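Long-range contacts in SIRV1 hypothetical protein ORF119 (PDB 2X3G), which is of unverified function, but has a fold resembling that of Rep-type replication initiators and may help start copying of the viral DNA: residues 10-16 against 93-99; 34-38 against 50-54; 40-44 against 73-77. All coordinates share one frame; numbering follows the deposited sequence.

Contact 1. Residues 10-16 against 93-99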
loop_
_atom_site.group_PDB
_atom_site.type_symbol
_atom_site.label_atom_id
_atom_site.label_comp_id
_atom_site.label_asym_id
_atom_site.label_seq_id
_atom_site.Cartn_x
_atom_site.Cartn_y
_atom_site.Cartn_z
ATOM N N HIS A 10 -9.495 17.383 -10.307
ATOM C CA HIS A 10 -9.248 18.526 -9.431
ATOM C C HIS A 10 -9.504 19.847 -10.159
ATOM O O HIS A 10 -10.057 20.788 -9.592
ATOM C CB HIS A 10 -7.806 18.514 -8.952
ATOM C CG HIS A 10 -7.510 19.544 -7.912
ATOM N ND1 HIS A 10 -8.339 19.791 -6.845
ATOM C CD2 HIS A 10 -6.459 20.387 -7.777
ATOM C CE1 HIS A 10 -7.810 20.739 -6.089
ATOM N NE2 HIS A 10 -6.659 21.100 -6.621
ATOM N N PHE A 11 -9.105 19.899 -11.419
ATOM C CA PHE A 11 -9.148 21.143 -12.171
ATOM C C PHE A 11 -10.325 21.221 -13.131
ATOM O O PHE A 11 -10.346 22.098 -14.002
ATOM C CB PHE A 11 -7.812 21.349 -12.887
ATOM C CG PHE A 11 -6.682 21.712 -11.981
ATOM C CD1 PHE A 11 -6.688 22.927 -11.324
ATOM C CD2 PHE A 11 -5.590 20.856 -11.801
ATOM C CE1 PHE A 11 -5.632 23.291 -10.501
ATOM C CE2 PHE A 11 -4.532 21.219 -10.994
ATOM C CZ PHE A 11 -4.553 22.426 -10.337
ATOM N N SER A 12 -11.306 20.322 -12.979
ATOM C CA SER A 12 -12.564 20.390 -13.731
ATOM C C SER A 12 -13.807 20.407 -12.849
ATOM O O SER A 12 -14.905 20.648 -13.338
ATOM C CB SER A 12 -12.656 19.232 -14.741
ATOM O OG SER A 12 -12.349 17.979 -14.145
ATOM N N TYR A 13 -13.640 20.140 -11.553
ATOM C CA TYR A 13 -14.727 20.215 -10.583
ATOM C C TYR A 13 -14.536 21.394 -9.655
ATOM O O TYR A 13 -13.421 21.697 -9.266
ATOM C CB TYR A 13 -14.822 18.897 -9.779
ATOM C CG TYR A 13 -15.416 17.800 -10.611
ATOM C CD1 TYR A 13 -16.772 17.486 -10.527
ATOM C CD2 TYR A 13 -14.666 17.118 -11.547
ATOM C CE1 TYR A 13 -17.310 16.511 -11.303
ATOM C CE2 TYR A 13 -15.201 16.137 -12.324
ATOM C CZ TYR A 13 -16.540 15.841 -12.216
ATOM O OH TYR A 13 -17.113 14.878 -13.016
ATOM N N ILE A 14 -15.638 22.037 -9.263
ATOM C CA ILE A 14 -15.522 23.249 -8.461
ATOM C C ILE A 14 -14.893 22.922 -7.115
ATOM O O ILE A 14 -13.959 23.596 -6.679
ATOM C CB ILE A 14 -16.900 23.939 -8.289
ATOM C CG1 ILE A 14 -17.397 24.473 -9.637
ATOM C CG2 ILE A 14 -16.815 25.085 -7.307
ATOM C CD1 ILE A 14 -18.859 24.821 -9.617
ATOM N N TYR A 15 -15.345 21.826 -6.514
ATOM C CA TYR A 15 -14.942 21.460 -5.160
ATOM C C TYR A 15 -14.190 20.141 -5.129
ATOM O O TYR A 15 -14.653 19.150 -5.677
ATOM C CB TYR A 15 -16.159 21.361 -4.249
ATOM C CG TYR A 15 -17.021 22.599 -4.288
ATOM C CD1 TYR A 15 -16.589 23.760 -3.674
ATOM C CD2 TYR A 15 -18.250 22.620 -4.974
ATOM C CE1 TYR A 15 -17.354 24.929 -3.734
ATOM C CE2 TYR A 15 -19.010 23.762 -5.037
ATOM C CZ TYR A 15 -18.572 24.909 -4.402
ATOM O OH TYR A 15 -19.310 26.067 -4.446
ATOM N N THR A 16 -13.018 20.165 -4.497
ATOM C CA THR A 16 -12.236 18.968 -4.198
ATOM C C THR A 16 -12.097 18.906 -2.680
ATOM O O THR A 16 -11.399 19.731 -2.084
ATOM C CB THR A 16 -10.815 19.027 -4.767
ATOM O OG1 THR A 16 -10.838 19.156 -6.201
ATOM C CG2 THR A 16 -10.079 17.751 -4.388
ATOM N N GLU A 93 -11.212 19.135 4.368
ATOM C CA GLU A 93 -10.481 20.282 3.854
ATOM C C GLU A 93 -10.907 20.463 2.410
ATOM O O GLU A 93 -11.132 19.487 1.694
ATOM C CB GLU A 93 -8.954 20.038 3.890
ATOM C CG GLU A 93 -8.288 20.064 5.255
ATOM C CD GLU A 93 -8.197 21.458 5.865
ATOM O OE1 GLU A 93 -8.354 22.468 5.133
ATOM O OE2 GLU A 93 -7.972 21.547 7.093
ATOM N N LEU A 94 -11.012 21.710 1.978
ATOM C CA LEU A 94 -11.143 22.002 0.567
ATOM C C LEU A 94 -9.752 22.145 0.052
ATOM O O LEU A 94 -8.978 22.941 0.578
ATOM C CB LEU A 94 -11.903 23.314 0.329
ATOM C CG LEU A 94 -13.343 23.238 -0.137
ATOM C CD1 LEU A 94 -13.789 24.670 -0.489
ATOM C CD2 LEU A 94 -13.538 22.307 -1.339
ATOM N N VAL A 95 -9.403 21.375 -0.969
ATOM C CA VAL A 95 -8.062 21.447 -1.521
ATOM C C VAL A 95 -7.995 22.596 -2.516
ATOM O O VAL A 95 -8.708 22.570 -3.512
ATOM C CB VAL A 95 -7.679 20.147 -2.257
ATOM C CG1 VAL A 95 -6.247 20.279 -2.790
ATOM C CG2 VAL A 95 -7.816 18.952 -1.295
ATOM N N PRO A 96 -7.113 23.582 -2.276
ATOM C CA PRO A 96 -7.064 24.691 -3.249
ATOM C C PRO A 96 -6.653 24.237 -4.656
ATOM O O PRO A 96 -5.939 23.231 -4.828
ATOM C CB PRO A 96 -6.018 25.641 -2.654
ATOM C CG PRO A 96 -5.927 25.245 -1.187
ATOM C CD PRO A 96 -6.135 23.767 -1.187
ATOM N N LYS A 97 -7.069 25.014 -5.648
ATOM C CA LYS A 97 -6.768 24.711 -7.048
ATOM C C LYS A 97 -5.334 25.036 -7.430
ATOM O O LYS A 97 -5.071 25.935 -8.257
ATOM C CB LYS A 97 -7.724 25.465 -7.964
ATOM C CG LYS A 97 -9.220 25.142 -7.709
ATOM C CD LYS A 97 -9.486 23.624 -7.670
ATOM C CE LYS A 97 -11.018 23.366 -7.633
ATOM N NZ LYS A 97 -11.368 21.933 -7.432
ATOM N N SER A 98 -4.391 24.307 -6.834
ATOM C CA SER A 98 -2.990 24.438 -7.166
ATOM C C SER A 98 -2.460 23.033 -7.383
ATOM O O SER A 98 -2.940 22.094 -6.742
ATOM C CB SER A 98 -2.211 25.196 -6.079
ATOM O OG SER A 98 -1.424 24.356 -5.255
ATOM N N ILE A 99 -1.531 22.900 -8.331
ATOM C CA ILE A 99 -0.956 21.598 -8.685
ATOM C C ILE A 99 -0.191 21.052 -7.501
ATOM O O ILE A 99 -0.313 19.877 -7.164
ATOM C CB ILE A 99 -0.034 21.665 -9.915
ATOM C CG1 ILE A 99 -0.845 22.009 -11.168
ATOM C CG2 ILE A 99 0.706 20.330 -10.120
ATOM C CD1 ILE A 99 -0.035 22.389 -12.378
HETATM O O HOH W 1 -11.194 22.588 -4.589
#
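Lys97 and His10 meet at the centre of this contact, and each brings a polar end to the other's segment. The ammonium NZ of Lys97 donates to His10 O at 2.8 Å, lying in the carbonyl plane, and to Tyr13 O, also at 2.8 Å, from a position tilted off that plane. A longer, weak bond runs to Thr16 OG1. The lysine chain bends at its second torsion (chi2 -50°), and its CD then passes over one face of the His10 ring, 4.0 Å from the centroid, as a CH-pi contact.

The ring edge is used for hydrogen bonding. His10 NE2 donates to Pro96 O at 2.9 Å, with the acceptor in the ring plane but the donor well above the carbonyl plane. Ser98 N reaches the same oxygen from the opposite face, across an inverse gamma turn centred on Lys97. At the other ring nitrogen, ND1 and Thr16 OG1 share a hydrogen bond of 2.7 Å.

Further out, Val95 N donates to Thr16 O in an almost straight bond (2.8 Å, 174°), tying the start of strand 15-22 to the end of its antiparallel neighbour 89-94, at one end of the sheet, where helix 99-109 follows. One water completes this junction by accepting from Thr16 N and Lys97 NZ and donating to Val95 O. Toward helix 99-109, the edge of the Phe11 ring faces the backbone of Lys97 to Ile99, and Phe11 CE2 packs on Ile99 CG1 at 3.8 Å. Ile102 of that helix touches His10, Thr16 and Val95.

Two main-chain oxygens, a water and, weakly, Thr16 OG1 take the ammonium's hydrogen bonds; its charge so near the ring would probably disfavour protonating His10, both of whose nitrogens are engaged.

Contact 2. Residues 34-38 against 50-54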
loop_
_atom_site.group_PDB
_atom_site.type_symbol
_atom_site.label_atom_id
_atom_site.label_comp_id
_atom_site.label_asym_id
_atom_site.label_seq_id
_atom_site.Cartn_x
_atom_site.Cartn_y
_atom_site.Cartn_z
ATOM N N PHE A 34 -17.579 2.433 2.337
ATOM C CA PHE A 34 -17.153 3.175 1.154
ATOM C C PHE A 34 -18.237 3.161 0.070
ATOM O O PHE A 34 -18.504 4.184 -0.552
ATOM C CB PHE A 34 -15.847 2.600 0.584
ATOM C CG PHE A 34 -14.586 3.026 1.314
ATOM C CD1 PHE A 34 -14.620 3.790 2.482
ATOM C CD2 PHE A 34 -13.348 2.612 0.844
ATOM C CE1 PHE A 34 -13.441 4.157 3.127
ATOM C CE2 PHE A 34 -12.161 2.980 1.500
ATOM C CZ PHE A 34 -12.211 3.747 2.634
ATOM N N ARG A 35 -18.835 2.001 -0.172
ATOM C CA ARG A 35 -19.913 1.897 -1.155
ATOM C C ARG A 35 -21.082 2.823 -0.832
ATOM O O ARG A 35 -21.528 3.595 -1.681
ATOM C CB ARG A 35 -20.413 0.461 -1.262
ATOM C CG ARG A 35 -21.673 0.335 -2.100
ATOM C CD ARG A 35 -22.049 -1.100 -2.336
ATOM N NE ARG A 35 -22.432 -1.820 -1.116
ATOM C CZ ARG A 35 -23.581 -1.654 -0.457
ATOM N NH1 ARG A 35 -24.489 -0.766 -0.854
ATOM N NH2 ARG A 35 -23.822 -2.381 0.619
ATOM N N LYS A 36 -21.577 2.747 0.394
ATOM C CA LYS A 36 -22.702 3.583 0.797
ATOM C C LYS A 36 -22.344 5.063 0.809
ATOM O O LYS A 36 -23.179 5.913 0.484
ATOM C CB LYS A 36 -23.236 3.167 2.166
ATOM C CG LYS A 36 -24.128 1.937 2.124
ATOM C CD LYS A 36 -24.929 1.794 3.396
ATOM C CE LYS A 36 -26.228 1.041 3.138
ATOM N NZ LYS A 36 -26.763 0.399 4.360
ATOM N N PHE A 37 -21.107 5.377 1.190
ATOM C CA PHE A 37 -20.614 6.742 1.077
ATOM C C PHE A 37 -20.605 7.173 -0.390
ATOM O O PHE A 37 -21.022 8.272 -0.721
ATOM C CB PHE A 37 -19.212 6.885 1.690
ATOM C CG PHE A 37 -18.690 8.284 1.666
ATOM C CD1 PHE A 37 -19.041 9.190 2.659
ATOM C CD2 PHE A 37 -17.853 8.711 0.652
ATOM C CE1 PHE A 37 -18.570 10.493 2.618
ATOM C CE2 PHE A 37 -17.409 10.005 0.614
ATOM C CZ PHE A 37 -17.757 10.887 1.585
ATOM N N ARG A 38 -20.111 6.318 -1.272
ATOM C CA ARG A 38 -20.043 6.675 -2.688
ATOM C C ARG A 38 -21.430 6.916 -3.252
ATOM O O ARG A 38 -21.620 7.822 -4.087
ATOM C CB ARG A 38 -19.344 5.582 -3.506
ATOM C CG ARG A 38 -17.840 5.772 -3.598
ATOM C CD ARG A 38 -17.208 4.793 -4.594
ATOM N NE ARG A 38 -15.821 5.211 -4.850
ATOM C CZ ARG A 38 -14.785 4.856 -4.104
ATOM N NH1 ARG A 38 -14.946 4.059 -3.051
ATOM N NH2 ARG A 38 -13.579 5.329 -4.399
ATOM N N VAL A 50 -15.028 9.935 -6.690
ATOM C CA VAL A 50 -14.555 9.690 -5.331
ATOM C C VAL A 50 -13.354 8.777 -5.420
ATOM O O VAL A 50 -13.411 7.730 -6.070
ATOM C CB VAL A 50 -15.614 9.055 -4.445
ATOM C CG1 VAL A 50 -15.054 8.785 -3.037
ATOM C CG2 VAL A 50 -16.856 9.954 -4.344
ATOM N N PHE A 51 -12.255 9.231 -4.824
ATOM C CA PHE A 51 -11.014 8.479 -4.750
ATOM C C PHE A 51 -10.818 8.136 -3.282
ATOM O O PHE A 51 -10.949 9.010 -2.441
ATOM C CB PHE A 51 -9.870 9.336 -5.269
ATOM C CG PHE A 51 -8.553 8.640 -5.308
ATOM C CD1 PHE A 51 -8.404 7.438 -5.992
ATOM C CD2 PHE A 51 -7.437 9.208 -4.723
ATOM C CE1 PHE A 51 -7.187 6.796 -6.032
ATOM C CE2 PHE A 51 -6.210 8.582 -4.777
ATOM C CZ PHE A 51 -6.081 7.368 -5.426
ATOM N N SER A 52 -10.555 6.867 -2.985
ATOM C CA SER A 52 -10.521 6.409 -1.605
ATOM C C SER A 52 -9.336 5.512 -1.360
ATOM O O SER A 52 -8.919 4.766 -2.250
ATOM C CB SER A 52 -11.816 5.664 -1.256
ATOM O OG SER A 52 -11.901 4.394 -1.907
ATOM N N ILE A 53 -8.806 5.609 -0.136
ATOM C CA ILE A 53 -7.692 4.797 0.335
ATOM C C ILE A 53 -8.032 4.300 1.734
ATOM O O ILE A 53 -8.453 5.088 2.578
ATOM C CB ILE A 53 -6.393 5.638 0.444
ATOM C CG1 ILE A 53 -6.076 6.335 -0.880
ATOM C CG2 ILE A 53 -5.221 4.761 0.883
ATOM C CD1 ILE A 53 -5.707 5.388 -1.967
ATOM N N LYS A 54 -7.888 3.001 1.969
ATOM C CA LYS A 54 -7.890 2.452 3.330
ATOM C C LYS A 54 -6.444 2.117 3.672
ATOM O O LYS A 54 -5.796 1.348 2.948
ATOM C CB LYS A 54 -8.772 1.196 3.431
ATOM C CG LYS A 54 -8.658 0.417 4.750
ATOM C CD LYS A 54 -9.286 -0.974 4.636
ATOM C CE LYS A 54 -9.176 -1.780 5.919
ATOM N NZ LYS A 54 -8.205 -2.915 5.830
#
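Val50 CG1 lies over one face of the Arg38 guanidinium, offset toward its rim, while Ser52 OG sits at the edge of the same group and in its plane. The Phe34 ring meets the same serine differently: Ser52 CB is over its face, 4.3 Å from the centroid, and Ile53 O stands at its edge. Tyr65 adds an edge-to-face neighbour to that ring.

Arg38 grips Ser52 end-on, sending NH2 (3.1 Å) and NH1 (3.3 Å) to the single OG atom. NH2 also donates to Val50 O at 2.9 Å, but from far above the carbonyl plane, 62° out of it. An extended chain from CG to NE carries the guanidinium across to the strand.

Helix and strand run nearly antiparallel here, at 161° with axes 10.4 Å apart, as a helix laid on the face of a ferredoxin-like antiparallel sheet. Strand 49-55 is outermost within its own chain, yet Phe51, Ser52 and Ile53 pair with a strand of the second subunit, so the sheet continues across the dimer. Ser119 of the second subunit accepts from Arg38 NE, giving the guanidinium partners on both chains.

Contact 3. Residues 40-44 against 73-77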
loop_
_atom_site.group_PDB
_atom_site.type_symbol
_atom_site.label_atom_id
_atom_site.label_comp_id
_atom_site.label_asym_id
_atom_site.label_seq_id
_atom_site.Cartn_x
_atom_site.Cartn_y
_atom_site.Cartn_z
ATOM N N TYR A 40 -24.190 7.888 -1.506
ATOM C CA TYR A 40 -24.567 9.202 -0.997
ATOM C C TYR A 40 -23.986 10.343 -1.859
ATOM O O TYR A 40 -24.691 11.257 -2.251
ATOM C CB TYR A 40 -24.171 9.321 0.487
ATOM C CG TYR A 40 -23.762 10.689 0.929
ATOM C CD1 TYR A 40 -22.435 10.956 1.263
ATOM C CD2 TYR A 40 -24.686 11.723 1.016
ATOM C CE1 TYR A 40 -22.034 12.212 1.669
ATOM C CE2 TYR A 40 -24.286 13.002 1.404
ATOM C CZ TYR A 40 -22.946 13.234 1.719
ATOM O OH TYR A 40 -22.505 14.481 2.131
ATOM N N ILE A 41 -22.702 10.289 -2.171
ATOM C CA ILE A 41 -22.080 11.330 -2.997
ATOM C C ILE A 41 -22.648 11.327 -4.430
ATOM O O ILE A 41 -22.926 12.388 -5.021
ATOM C CB ILE A 41 -20.539 11.173 -3.019
ATOM C CG1 ILE A 41 -19.947 11.423 -1.611
ATOM C CG2 ILE A 41 -19.903 12.093 -4.068
ATOM C CD1 ILE A 41 -20.054 12.841 -1.104
ATOM N N TYR A 42 -22.847 10.134 -4.973
ATOM C CA TYR A 42 -23.540 9.996 -6.258
ATOM C C TYR A 42 -24.927 10.640 -6.271
ATOM O O TYR A 42 -25.266 11.332 -7.223
ATOM C CB TYR A 42 -23.666 8.534 -6.664
ATOM C CG TYR A 42 -24.272 8.384 -8.029
ATOM C CD1 TYR A 42 -23.503 8.517 -9.174
ATOM C CD2 TYR A 42 -25.620 8.119 -8.174
ATOM C CE1 TYR A 42 -24.076 8.372 -10.439
ATOM C CE2 TYR A 42 -26.196 7.980 -9.418
ATOM C CZ TYR A 42 -25.421 8.118 -10.543
ATOM O OH TYR A 42 -26.021 7.973 -11.771
ATOM N N ASN A 43 -25.715 10.430 -5.220
ATOM C CA ASN A 43 -27.027 11.066 -5.115
ATOM C C ASN A 43 -26.916 12.592 -4.924
ATOM O O ASN A 43 -27.768 13.342 -5.396
ATOM C CB ASN A 43 -27.868 10.406 -4.011
ATOM C CG ASN A 43 -28.346 9.006 -4.394
ATOM O OD1 ASN A 43 -28.232 8.589 -5.548
ATOM N ND2 ASN A 43 -28.932 8.290 -3.430
ATOM N N HIS A 44 -25.847 13.029 -4.269
ATOM C CA HIS A 44 -25.541 14.454 -4.055
ATOM C C HIS A 44 -25.231 15.143 -5.403
ATOM O O HIS A 44 -25.700 16.261 -5.674
ATOM C CB HIS A 44 -24.373 14.554 -3.056
ATOM C CG HIS A 44 -23.631 15.856 -3.086
ATOM N ND1 HIS A 44 -24.069 16.981 -2.414
ATOM C CD2 HIS A 44 -22.461 16.203 -3.677
ATOM C CE1 HIS A 44 -23.212 17.968 -2.615
ATOM N NE2 HIS A 44 -22.225 17.519 -3.373
ATOM N N LYS A 73 -21.074 20.608 -6.374
ATOM C CA LYS A 73 -22.060 21.059 -5.404
ATOM C C LYS A 73 -21.476 20.940 -4.018
ATOM O O LYS A 73 -20.983 19.883 -3.667
ATOM C CB LYS A 73 -23.307 20.189 -5.502
ATOM C CG LYS A 73 -24.403 20.596 -4.537
ATOM C CD LYS A 73 -25.728 19.903 -4.834
ATOM C CE LYS A 73 -26.765 20.151 -3.734
ATOM N NZ LYS A 73 -26.760 21.555 -3.225
ATOM N N LYS A 74 -21.562 22.001 -3.226
ATOM C CA LYS A 74 -20.978 21.992 -1.883
ATOM C C LYS A 74 -21.548 20.860 -1.072
ATOM O O LYS A 74 -22.762 20.633 -1.095
ATOM C CB LYS A 74 -21.265 23.292 -1.142
ATOM C CG LYS A 74 -20.224 24.360 -1.318
ATOM C CD LYS A 74 -20.685 25.648 -0.664
ATOM C CE LYS A 74 -19.681 26.756 -0.910
ATOM N NZ LYS A 74 -20.162 28.061 -0.385
ATOM N N LEU A 75 -20.675 20.186 -0.333
ATOM C CA LEU A 75 -21.049 19.083 0.532
ATOM C C LEU A 75 -21.660 19.624 1.804
ATOM O O LEU A 75 -21.194 20.642 2.335
ATOM C CB LEU A 75 -19.823 18.231 0.912
ATOM C CG LEU A 75 -19.338 17.099 0.009
ATOM C CD1 LEU A 75 -18.333 16.282 0.804
ATOM C CD2 LEU A 75 -20.523 16.259 -0.457
ATOM N N ASP A 76 -22.727 18.962 2.261
ATOM C CA ASP A 76 -23.231 19.113 3.631
ATOM C C ASP A 76 -22.391 18.220 4.542
ATOM O O ASP A 76 -22.567 17.009 4.578
ATOM C CB ASP A 76 -24.715 18.751 3.710
ATOM C CG ASP A 76 -25.263 18.787 5.122
ATOM O OD1 ASP A 76 -24.499 18.939 6.092
ATOM O OD2 ASP A 76 -26.492 18.659 5.282
ATOM N N TYR A 77 -21.449 18.841 5.253
ATOM C CA TYR A 77 -20.498 18.125 6.084
ATOM C C TYR A 77 -21.127 17.191 7.134
ATOM O O TYR A 77 -20.550 16.157 7.446
ATOM C CB TYR A 77 -19.574 19.121 6.783
ATOM C CG TYR A 77 -18.643 19.911 5.869
ATOM C CD1 TYR A 77 -18.412 19.532 4.550
ATOM C CD2 TYR A 77 -17.983 21.025 6.345
ATOM C CE1 TYR A 77 -17.561 20.254 3.744
ATOM C CE2 TYR A 77 -17.118 21.736 5.563
ATOM C CZ TYR A 77 -16.918 21.369 4.259
ATOM O OH TYR A 77 -16.028 22.097 3.494
HETATM O O HOH W 2 -23.993 16.929 0.642
#
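His44 makes the one hydrogen bond found directly between the two segments. Its NE2 donates to Lys73 O at 2.7 Å, with the oxygen in the ring plane. Seen from the acceptor, the donor stands well above the carbonyl plane, and the bond is bent, at 135°. The neighbouring ring carbon CE1 has Lys74 O close to the ring edge, 3.1 Å away, so two successive carbonyls line this rim of the imidazole. With CG swung away from the backbone N (chi1 160°), the ring projects from the last turn of helix 30-44 toward the loop.

Apolar contacts centre on one methyl group. Leu75 CD2 stands over a face of the His44 ring, 3.7 Å from its centroid and 15° off the normal, in a CH-pi contact. The same methyl meets Ile41 CD1 at 3.5 Å and the hydroxyl end of Tyr40, so Tyr40, Ile41 and, one turn on, His44 all touch it. Lys73 contributes the aliphatic part of its chain, CG lying 3.5 Å from His44 CE1.

Such packing illustrates how a ferredoxin-like fold holds its connections: the first crossover helix, 30-44, lies against the loop that leads from strand 64-71 into helix 77-82. Val80 of the latter helix touches both Tyr40 and Leu75, and Tyr40 also stacks on His83 just beyond it.

Water provides the remaining polar link. A single molecule accepts from Asp76 N at 2.9 Å and is hydrogen-bonded to Tyr40 OH at 3.2 Å, bridging helix and loop. Asp76 itself stands at the N-cap of the next helix, its side chain capping a backbone N there and OD1 also bonding to Ser78, while Leu75 N donates to the hydroxyl of Tyr17 on strand 15-22.

In the fold
From the N-terminal helix 2-10 the chain turns into strand 15-22, and contact 1 closes the widest loop by bringing this entry beside the exit of strand 89-94 toward helix 99-109. Both other contacts nest within that loop. Helix 30-44 serves them in succession: contact 2 closes the short connection from its middle to strand 49-55, outermost within this chain, and contact 3 closes a longer one, holding strands 49-55 and 64-71, by setting the helix's last turn against the loop beyond. Along the sequence these two cross, and they touch through Val50 and Ile41. Contacts 1 and 3 meet where Tyr15 packs on Lys73 and Lys74, whereas contacts 1 and 2, centres 18 Å apart, share the sheet.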